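PDB 2FSW: PG_0823 protein from Porphyromonas gingivalis, which probably binds DNA as a winged helix-turn-helix transcriptional regulator of the HxlR family. Local coordinates for residues 26-31 with 94-99; 58-63 with 67-72; 72-75 with 79-82. One frame throughout, in Å; residues are numbered along the deposited sequence.

After helix 14-22 the chain enters helix 27-34, whose start supplies one half of interaction 1. That contact closes only at 94-99, in the last helix, so it spans a loop of more than sixty residues. Interactions 2 and 3 both fall within this loop. Interaction 2 is local: the strand that follows helix 53-65 folds back onto it. Interaction 3 begins where interaction 2 ends, at the shared K72, and closes the hairpin of strands 69-74 and 80-85. Interactions 1 and 2 touch through T27 and I30 against E59 and L63. Interactions 1 and 3 stay apart, with nearest atoms about 10 Å from each other. Together they tie the C-terminal helix, the helical core and the wing.

Interaction 1: 26-31 with 94-99; sequences WTLLII and PIIDEI
L28 and I31 of helix 27-34 meet I96 and I99 of helix 93-106 in a buried, wholly apolar side-chain contact. The short helix segments cross at -103°, steeply enough that only a few residues touch. Their axes come no nearer than 10.4 Å, so side chains bridge the gap.

The methyl contacts centre on I96. Its CD1 lies 3.7 Å from I31 CG2, and the two side chains cross at about a right angle. I96 CG1 stands anti to the carbonyl carbon (chi1 -70°) and carries CD1 outward (chi2 169°). CG1 itself comes within 4.1 Å of L28 CD2. The two branches of L28 are shared out. CD2 faces I96, while CD1 meets I99 CD1 at 3.8 Å, again with the side chains roughly perpendicular.

One contact involves the backbone. I96 CD1 approaches L28 O to 3.3 Å, so the methyl presses on the main chain of helix 27-34 as well as on its side chains.

F22 of helix 14-22 packs on both L28 and I95, bringing a third helix to the contact. On another side of helix 27-34, T27 and I30 rest on helix 53-65. The second subunit lies close by: its I95 packs on I99, and its S18 OG hydrogen-bonds to I99 O. Helix 27-34 is thus held between helix 53-65 and helix 93-106, and the latter also meets the second subunit.

Interaction 2: 58-63 with 67-72; sequences DELKFL and GLIKKK
L63 and L68 meet where helix 53-65 ends in a Schellman motif and the chain turns into the first strand of the wing. This junction belongs to the winged helix-turn-helix fold. G67 is the first residue to leave helical angles, and its positive phi (74°) turns the chain back toward the helix.

The key acceptor is L63 O. L68 N donates to it at 2.9 Å, with a fairly straight N-H...O angle of 160°. The donor sits nearly on the line of the carbonyl bond. I69 N adds a weak bond to the same oxygen at 3.5 Å. One carbonyl near the helix end is therefore held by two successive amides of the outgoing chain. Further back, the helix satisfies its own groups: F62 N bonds to D58 O and L63 N to E59 O.

Other polar groups find partners beyond the junction. G67 O accepts from T86 OG1, K70 NZ donates to L85 O, and E59 OE2 is hydrogen-bonded to T27 OG1. A backbone bond joins K70 to S84 in strand 80-85, and another joins L68 to T86 just beyond the strand ends.

Beneath these bonds the packing is apolar. L63 CD2 meets L68 CD1 at 3.9 Å. L63 CB lies against both I69 CG2 and I69 CD1. Y83 of strand 80-85 touches L60 and I69, and I34 of helix 27-34 also packs on I69.

I69 CG1 stands between its backbone N and carbonyl carbon (chi1 78°), which sets it toward the helix. The extended chi2 then carries CD1 on to L60, where it lies 3.6 Å from L60 O and 3.7 Å from L60 CD2.

Interaction 3: 72-75 with 79-82; sequences KQYP and PRVE
R80 O is gripped by two donors. Y74 N reaches it at 3.0 Å, and a water donates to it at 2.9 Å. The same water donates to Q73 OE1 at 2.7 Å, so it ties the Q73 side chain to the opposite strand.

The strands are antiparallel. R80 N returns a bond to Y74 O, completing one hydrogen-bonded pair. K72 and E82 form the other: K72 N donates to E82 O at 2.8 Å with a nearly linear N-H...O angle of 176°, and E82 N donates to K72 O. Between them lies the non-hydrogen-bonded pair Q73 and V81, whose side chains run side by side. Q73 OE1 comes 3.4 Å from V81 CG1.

K72, Y74, R80 and E82 share the other face of the hairpin. The R80 guanidinium lies over the Y74 ring in a cation-pi contact, with CZ 4.9 Å from the ring centroid. NH1 is the atom above the ring centre, while the two planes are 62° apart. The aliphatic part of R80 also packs on the ring, CG being 3.7 Å from Y74 CD1.

A long salt bridge links R80 NH1 to E82 OE2, with the oxygen well out of the guanidinium plane. The ring face probably favours the R80 cation through its pi electrons, while E82 offers an opposite charge at long range, with no N-H pointing at that oxygen.

Interaction 1: 26-31 with 94-99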
loop_
_atom_site.group_PDB
_atom_site.type_symbol
_atom_site.label_atom_id
_atom_site.label_comp_id
_atom_site.label_asym_id
_atom_site.label_seq_id
_atom_site.Cartn_x
_atom_site.Cartn_y
_atom_site.Cartn_z
ATOM N N TRP B 26 -2.907 2.990 7.570
ATOM C CA TRP B 26 -4.245 3.584 7.558
ATOM C C TRP B 26 -4.580 4.431 6.342
ATOM O O TRP B 26 -5.757 4.653 6.058
ATOM C CB TRP B 26 -4.462 4.425 8.828
ATOM C CG TRP B 26 -4.163 3.705 10.106
ATOM C CD1 TRP B 26 -3.152 3.989 10.982
ATOM C CD2 TRP B 26 -4.884 2.594 10.670
ATOM N NE1 TRP B 26 -3.204 3.133 12.061
ATOM C CE2 TRP B 26 -4.256 2.269 11.898
ATOM C CE3 TRP B 26 -6.008 1.859 10.272
ATOM C CZ2 TRP B 26 -4.706 1.232 12.721
ATOM C CZ3 TRP B 26 -6.453 0.831 11.083
ATOM C CH2 TRP B 26 -5.802 0.524 12.297
ATOM N N THR B 27 -3.558 4.913 5.639
ATOM C CA THR B 27 -3.745 5.838 4.507
ATOM C C THR B 27 -4.816 5.410 3.489
ATOM O O THR B 27 -5.772 6.138 3.259
ATOM C CB THR B 27 -2.412 6.116 3.766
ATOM O OG1 THR B 27 -1.419 6.532 4.713
ATOM C CG2 THR B 27 -2.590 7.214 2.741
ATOM N N LEU B 28 -4.629 4.236 2.885
ATOM C CA LEU B 28 -5.521 3.758 1.835
ATOM C C LEU B 28 -6.901 3.382 2.351
ATOM O O LEU B 28 -7.891 3.526 1.628
ATOM C CB LEU B 28 -4.887 2.580 1.079
ATOM C CG LEU B 28 -3.708 3.001 0.204
ATOM C CD1 LEU B 28 -2.925 1.787 -0.299
ATOM C CD2 LEU B 28 -4.220 3.879 -0.955
ATOM N N LEU B 29 -6.954 2.893 3.594
ATOM C CA LEU B 29 -8.228 2.546 4.239
ATOM C C LEU B 29 -9.099 3.773 4.502
ATOM O O LEU B 29 -10.318 3.733 4.342
ATOM C CB LEU B 29 -7.984 1.817 5.574
ATOM C CG LEU B 29 -7.915 0.280 5.542
ATOM C CD1 LEU B 29 -7.453 -0.236 6.894
ATOM C CD2 LEU B 29 -9.274 -0.349 5.150
ATOM N N ILE B 30 -8.471 4.856 4.935
ATOM C CA ILE B 30 -9.161 6.127 5.099
ATOM C C ILE B 30 -9.772 6.588 3.769
ATOM O O ILE B 30 -10.960 6.934 3.715
ATOM C CB ILE B 30 -8.227 7.197 5.746
ATOM C CG1 ILE B 30 -8.037 6.856 7.231
ATOM C CG2 ILE B 30 -8.817 8.585 5.577
ATOM C CD1 ILE B 30 -6.795 7.432 7.901
ATOM N N ILE B 31 -8.964 6.549 2.704
ATOM C CA ILE B 31 -9.406 6.953 1.377
ATOM C C ILE B 31 -10.546 6.032 0.927
ATOM O O ILE B 31 -11.564 6.517 0.430
ATOM C CB ILE B 31 -8.219 7.009 0.343
ATOM C CG1 ILE B 31 -7.221 8.108 0.754
ATOM C CG2 ILE B 31 -8.727 7.276 -1.070
ATOM C CD1 ILE B 31 -5.922 8.140 -0.046
ATOM N N PRO B 94 -9.045 3.697 -8.078
ATOM C CA PRO B 94 -8.679 2.512 -8.880
ATOM C C PRO B 94 -7.646 1.568 -8.243
ATOM O O PRO B 94 -7.693 0.356 -8.482
ATOM C CB PRO B 94 -8.124 3.127 -10.182
ATOM C CG PRO B 94 -8.748 4.455 -10.254
ATOM C CD PRO B 94 -8.800 4.937 -8.837
ATOM N N ILE B 95 -6.721 2.106 -7.455
ATOM C CA ILE B 95 -5.759 1.276 -6.722
ATOM C C ILE B 95 -6.511 0.436 -5.690
ATOM O O ILE B 95 -6.252 -0.751 -5.535
ATOM C CB ILE B 95 -4.670 2.135 -5.969
ATOM C CG1 ILE B 95 -3.840 2.977 -6.962
ATOM C CG2 ILE B 95 -3.755 1.216 -5.061
ATOM C CD1 ILE B 95 -3.218 4.220 -6.343
ATOM N N ILE B 96 -7.441 1.089 -5.000
ATOM C CA ILE B 96 -8.209 0.501 -3.933
ATOM C C ILE B 96 -9.188 -0.572 -4.430
ATOM O O ILE B 96 -9.339 -1.610 -3.781
ATOM C CB ILE B 96 -8.888 1.611 -3.111
ATOM C CG1 ILE B 96 -7.797 2.375 -2.321
ATOM C CG2 ILE B 96 -9.962 1.025 -2.160
ATOM C CD1 ILE B 96 -8.321 3.692 -1.649
ATOM N N ASP B 97 -9.838 -0.329 -5.566
ATOM C CA ASP B 97 -10.629 -1.355 -6.251
ATOM C C ASP B 97 -9.828 -2.637 -6.450
ATOM O O ASP B 97 -10.324 -3.748 -6.191
ATOM C CB ASP B 97 -11.063 -0.871 -7.644
ATOM C CG ASP B 97 -12.159 0.173 -7.593
ATOM O OD1 ASP B 97 -12.810 0.321 -6.546
ATOM O OD2 ASP B 97 -12.395 0.818 -8.639
ATOM N N GLU B 98 -8.589 -2.483 -6.918
ATOM C CA GLU B 98 -7.739 -3.636 -7.116
ATOM C C GLU B 98 -7.341 -4.333 -5.792
ATOM O O GLU B 98 -7.199 -5.560 -5.766
ATOM C CB GLU B 98 -6.495 -3.290 -7.962
ATOM C CG GLU B 98 -6.738 -3.015 -9.445
ATOM C CD GLU B 98 -7.498 -4.124 -10.207
ATOM O OE1 GLU B 98 -7.284 -5.348 -10.013
ATOM O OE2 GLU B 98 -8.329 -3.751 -11.055
ATOM N N ILE B 99 -7.120 -3.550 -4.731
ATOM C CA ILE B 99 -6.817 -4.102 -3.413
ATOM C C ILE B 99 -8.005 -4.872 -2.844
ATOM O O ILE B 99 -7.835 -5.976 -2.284
ATOM C CB ILE B 99 -6.307 -2.997 -2.425
ATOM C CG1 ILE B 99 -4.965 -2.426 -2.914
ATOM C CG2 ILE B 99 -6.142 -3.553 -1.010
ATOM C CD1 ILE B 99 -4.514 -1.113 -2.200
#

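Interaction 2: 58-63 with 67-72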
loop_
_atom_site.group_PDB
_atom_site.type_symbol
_atom_site.label_atom_id
_atom_site.label_comp_id
_atom_site.label_asym_id
_atom_site.label_seq_id
_atom_site.Cartn_x
_atom_site.Cartn_y
_atom_site.Cartn_z
ATOM N N ASP B 58 -3.338 12.505 12.593
ATOM C CA ASP B 58 -2.044 12.669 11.938
ATOM C C ASP B 58 -2.189 12.238 10.475
ATOM O O ASP B 58 -1.686 12.900 9.566
ATOM C CB ASP B 58 -0.957 11.856 12.645
ATOM C CG ASP B 58 -0.667 12.353 14.056
ATOM O OD1 ASP B 58 -0.061 11.571 14.820
ATOM O OD2 ASP B 58 -1.027 13.507 14.411
ATOM N N GLU B 59 -2.913 11.144 10.265
ATOM C CA GLU B 59 -3.186 10.635 8.919
ATOM C C GLU B 59 -4.108 11.579 8.135
ATOM O O GLU B 59 -3.843 11.890 6.979
ATOM C CB GLU B 59 -3.751 9.215 8.995
ATOM C CG GLU B 59 -3.669 8.436 7.698
ATOM C CD GLU B 59 -2.259 8.040 7.332
ATOM O OE1 GLU B 59 -1.611 7.310 8.118
ATOM O OE2 GLU B 59 -1.808 8.451 6.243
ATOM N N LEU B 60 -5.170 12.061 8.775
ATOM C CA LEU B 60 -6.025 13.093 8.173
ATOM C C LEU B 60 -5.243 14.357 7.801
ATOM O O LEU B 60 -5.477 14.929 6.739
ATOM C CB LEU B 60 -7.222 13.434 9.073
ATOM C CG LEU B 60 -8.355 12.393 9.149
ATOM C CD1 LEU B 60 -9.362 12.737 10.255
ATOM C CD2 LEU B 60 -9.063 12.168 7.800
ATOM N N LYS B 61 -4.309 14.771 8.659
ATOM C CA LYS B 61 -3.449 15.928 8.372
ATOM C C LYS B 61 -2.524 15.658 7.188
ATOM O O LYS B 61 -2.416 16.474 6.274
ATOM C CB LYS B 61 -2.608 16.332 9.591
ATOM C CG LYS B 61 -1.768 17.583 9.331
ATOM C CD LYS B 61 -0.558 17.745 10.260
ATOM C CE LYS B 61 0.632 16.816 9.914
ATOM N NZ LYS B 61 0.669 16.179 8.536
ATOM N N PHE B 62 -1.855 14.511 7.225
ATOM C CA PHE B 62 -0.989 14.057 6.134
ATOM C C PHE B 62 -1.714 14.121 4.781
ATOM O O PHE B 62 -1.236 14.764 3.848
ATOM C CB PHE B 62 -0.471 12.650 6.458
ATOM C CG PHE B 62 0.389 12.042 5.388
ATOM C CD1 PHE B 62 1.724 12.426 5.243
ATOM C CD2 PHE B 62 -0.125 11.048 4.549
ATOM C CE1 PHE B 62 2.530 11.843 4.258
ATOM C CE2 PHE B 62 0.669 10.464 3.564
ATOM C CZ PHE B 62 1.999 10.863 3.419
ATOM N N LEU B 63 -2.886 13.491 4.704
ATOM C CA LEU B 63 -3.672 13.431 3.464
ATOM C C LEU B 63 -4.170 14.789 2.958
ATOM O O LEU B 63 -4.259 15.006 1.744
ATOM C CB LEU B 63 -4.851 12.471 3.621
ATOM C CG LEU B 63 -4.570 10.977 3.825
ATOM C CD1 LEU B 63 -5.847 10.294 4.262
ATOM C CD2 LEU B 63 -4.000 10.336 2.550
ATOM N N GLY B 67 -2.967 16.875 -0.541
ATOM C CA GLY B 67 -4.012 17.340 -1.447
ATOM C C GLY B 67 -4.903 16.212 -1.923
ATOM O O GLY B 67 -5.488 16.283 -3.009
ATOM N N LEU B 68 -5.017 15.180 -1.092
ATOM C CA LEU B 68 -5.777 13.979 -1.444
ATOM C C LEU B 68 -7.204 14.020 -0.897
ATOM O O LEU B 68 -8.122 13.453 -1.488
ATOM C CB LEU B 68 -5.042 12.727 -0.949
ATOM C CG LEU B 68 -3.766 12.332 -1.711
ATOM C CD1 LEU B 68 -3.193 11.030 -1.162
ATOM C CD2 LEU B 68 -4.037 12.208 -3.187
ATOM N N ILE B 69 -7.374 14.689 0.237
ATOM C CA ILE B 69 -8.685 14.876 0.842
ATOM C C ILE B 69 -8.883 16.378 1.125
ATOM O O ILE B 69 -7.905 17.118 1.270
ATOM C CB ILE B 69 -8.867 14.022 2.146
ATOM C CG1 ILE B 69 -8.161 14.671 3.345
ATOM C CG2 ILE B 69 -8.385 12.566 1.938
ATOM C CD1 ILE B 69 -8.226 13.877 4.621
ATOM N N LYS B 70 -10.135 16.827 1.172
ATOM C CA LYS B 70 -10.426 18.205 1.607
ATOM C C LYS B 70 -11.247 18.267 2.899
ATOM O O LYS B 70 -12.055 17.380 3.176
ATOM C CB LYS B 70 -11.031 19.067 0.482
ATOM C CG LYS B 70 -12.233 18.471 -0.258
ATOM C CD LYS B 70 -12.779 19.452 -1.312
ATOM C CE LYS B 70 -12.407 19.054 -2.741
ATOM N NZ LYS B 70 -13.362 18.040 -3.268
ATOM N N LYS B 71 -11.018 19.316 3.683
ATOM C CA LYS B 71 -11.620 19.478 5.011
ATOM C C LYS B 71 -12.600 20.653 5.049
ATOM O O LYS B 71 -12.218 21.780 4.737
ATOM C CB LYS B 71 -10.507 19.686 6.045
ATOM C CG LYS B 71 -10.957 19.927 7.472
ATOM C CD LYS B 71 -9.759 20.106 8.399
ATOM C CE LYS B 71 -9.017 21.410 8.127
ATOM N NZ LYS B 71 -7.966 21.701 9.145
ATOM N N LYS B 72 -13.855 20.373 5.413
ATOM C CA LYS B 72 -14.881 21.416 5.613
ATOM C C LYS B 72 -15.092 21.668 7.102
ATOM O O LYS B 72 -15.473 20.768 7.843
ATOM C CB LYS B 72 -16.229 21.035 4.986
ATOM C CG LYS B 72 -16.224 20.866 3.481
ATOM C CD LYS B 72 -17.127 19.709 3.077
ATOM C CE LYS B 72 -16.394 18.797 2.131
ATOM N NZ LYS B 72 -16.340 17.406 2.668
#

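Interaction 3: 72-75 with 79-82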
loop_
_atom_site.group_PDB
_atom_site.type_symbol
_atom_site.label_atom_id
_atom_site.label_comp_id
_atom_site.label_asym_id
_atom_site.label_seq_id
_atom_site.Cartn_x
_atom_site.Cartn_y
_atom_site.Cartn_z
ATOM N N LYS B 72 -13.855 20.373 5.413
ATOM C CA LYS B 72 -14.881 21.416 5.613
ATOM C C LYS B 72 -15.092 21.668 7.102
ATOM O O LYS B 72 -15.473 20.768 7.843
ATOM C CB LYS B 72 -16.229 21.035 4.986
ATOM C CG LYS B 72 -16.224 20.866 3.481
ATOM C CD LYS B 72 -17.127 19.709 3.077
ATOM C CE LYS B 72 -16.394 18.797 2.131
ATOM N NZ LYS B 72 -16.340 17.406 2.668
ATOM N N GLN B 73 -14.854 22.906 7.515
ATOM C CA GLN B 73 -15.055 23.348 8.898
ATOM C C GLN B 73 -16.488 23.853 9.107
ATOM O O GLN B 73 -17.009 24.609 8.284
ATOM C CB GLN B 73 -14.075 24.481 9.206
ATOM C CG GLN B 73 -13.402 24.407 10.553
ATOM C CD GLN B 73 -12.235 23.439 10.579
ATOM O OE1 GLN B 73 -12.160 22.569 11.446
ATOM N NE2 GLN B 73 -11.312 23.592 9.638
ATOM N N TYR B 74 -17.120 23.418 10.195
ATOM C CA TYR B 74 -18.404 23.977 10.644
ATOM C C TYR B 74 -18.282 24.445 12.108
ATOM O O TYR B 74 -18.404 23.639 13.039
ATOM C CB TYR B 74 -19.549 22.962 10.493
ATOM C CG TYR B 74 -19.878 22.568 9.066
ATOM C CD1 TYR B 74 -19.269 21.466 8.467
ATOM C CD2 TYR B 74 -20.817 23.283 8.323
ATOM C CE1 TYR B 74 -19.572 21.096 7.153
ATOM C CE2 TYR B 74 -21.130 22.920 7.013
ATOM C CZ TYR B 74 -20.504 21.827 6.433
ATOM O OH TYR B 74 -20.810 21.470 5.133
ATOM N N PRO B 75 -18.015 25.749 12.309
ATOM C CA PRO B 75 -17.849 26.330 13.646
ATOM C C PRO B 75 -19.190 26.702 14.311
ATOM O O PRO B 75 -19.355 27.821 14.792
ATOM C CB PRO B 75 -17.014 27.581 13.363
ATOM C CG PRO B 75 -17.483 28.025 12.007
ATOM C CD PRO B 75 -17.836 26.761 11.246
ATOM N N PRO B 79 -20.175 21.676 16.864
ATOM C CA PRO B 79 -19.321 21.839 15.691
ATOM C C PRO B 79 -18.945 20.498 15.039
ATOM O O PRO B 79 -19.043 19.442 15.678
ATOM C CB PRO B 79 -18.086 22.540 16.262
ATOM C CG PRO B 79 -17.979 22.010 17.656
ATOM C CD PRO B 79 -19.393 21.704 18.120
ATOM N N ARG B 80 -18.523 20.548 13.779
ATOM C CA ARG B 80 -18.151 19.329 13.053
ATOM C C ARG B 80 -17.134 19.569 11.928
ATOM O O ARG B 80 -17.099 20.657 11.334
ATOM C CB ARG B 80 -19.407 18.632 12.505
ATOM C CG ARG B 80 -20.075 19.355 11.347
ATOM C CD ARG B 80 -21.033 18.451 10.595
ATOM N NE ARG B 80 -22.402 18.650 11.052
ATOM C CZ ARG B 80 -23.265 19.488 10.477
ATOM N NH1 ARG B 80 -22.902 20.197 9.407
ATOM N NH2 ARG B 80 -24.494 19.617 10.969
ATOM N N VAL B 81 -16.301 18.556 11.669
ATOM C CA VAL B 81 -15.473 18.494 10.458
ATOM C C VAL B 81 -16.014 17.457 9.480
ATOM O O VAL B 81 -16.353 16.339 9.869
ATOM C CB VAL B 81 -13.973 18.139 10.717
ATOM C CG1 VAL B 81 -13.098 19.385 10.688
ATOM C CG2 VAL B 81 -13.782 17.306 11.995
ATOM N N GLU B 82 -16.089 17.841 8.212
ATOM C CA GLU B 82 -16.454 16.917 7.150
ATOM C C GLU B 82 -15.285 16.771 6.195
ATOM O O GLU B 82 -14.590 17.751 5.908
ATOM C CB GLU B 82 -17.703 17.396 6.409
ATOM C CG GLU B 82 -18.978 17.017 7.133
ATOM C CD GLU B 82 -20.250 17.585 6.525
ATOM O OE1 GLU B 82 -20.209 18.182 5.425
ATOM O OE2 GLU B 82 -21.310 17.416 7.170
HETATM O O HOH W 1 -14.734 22.045 12.149
#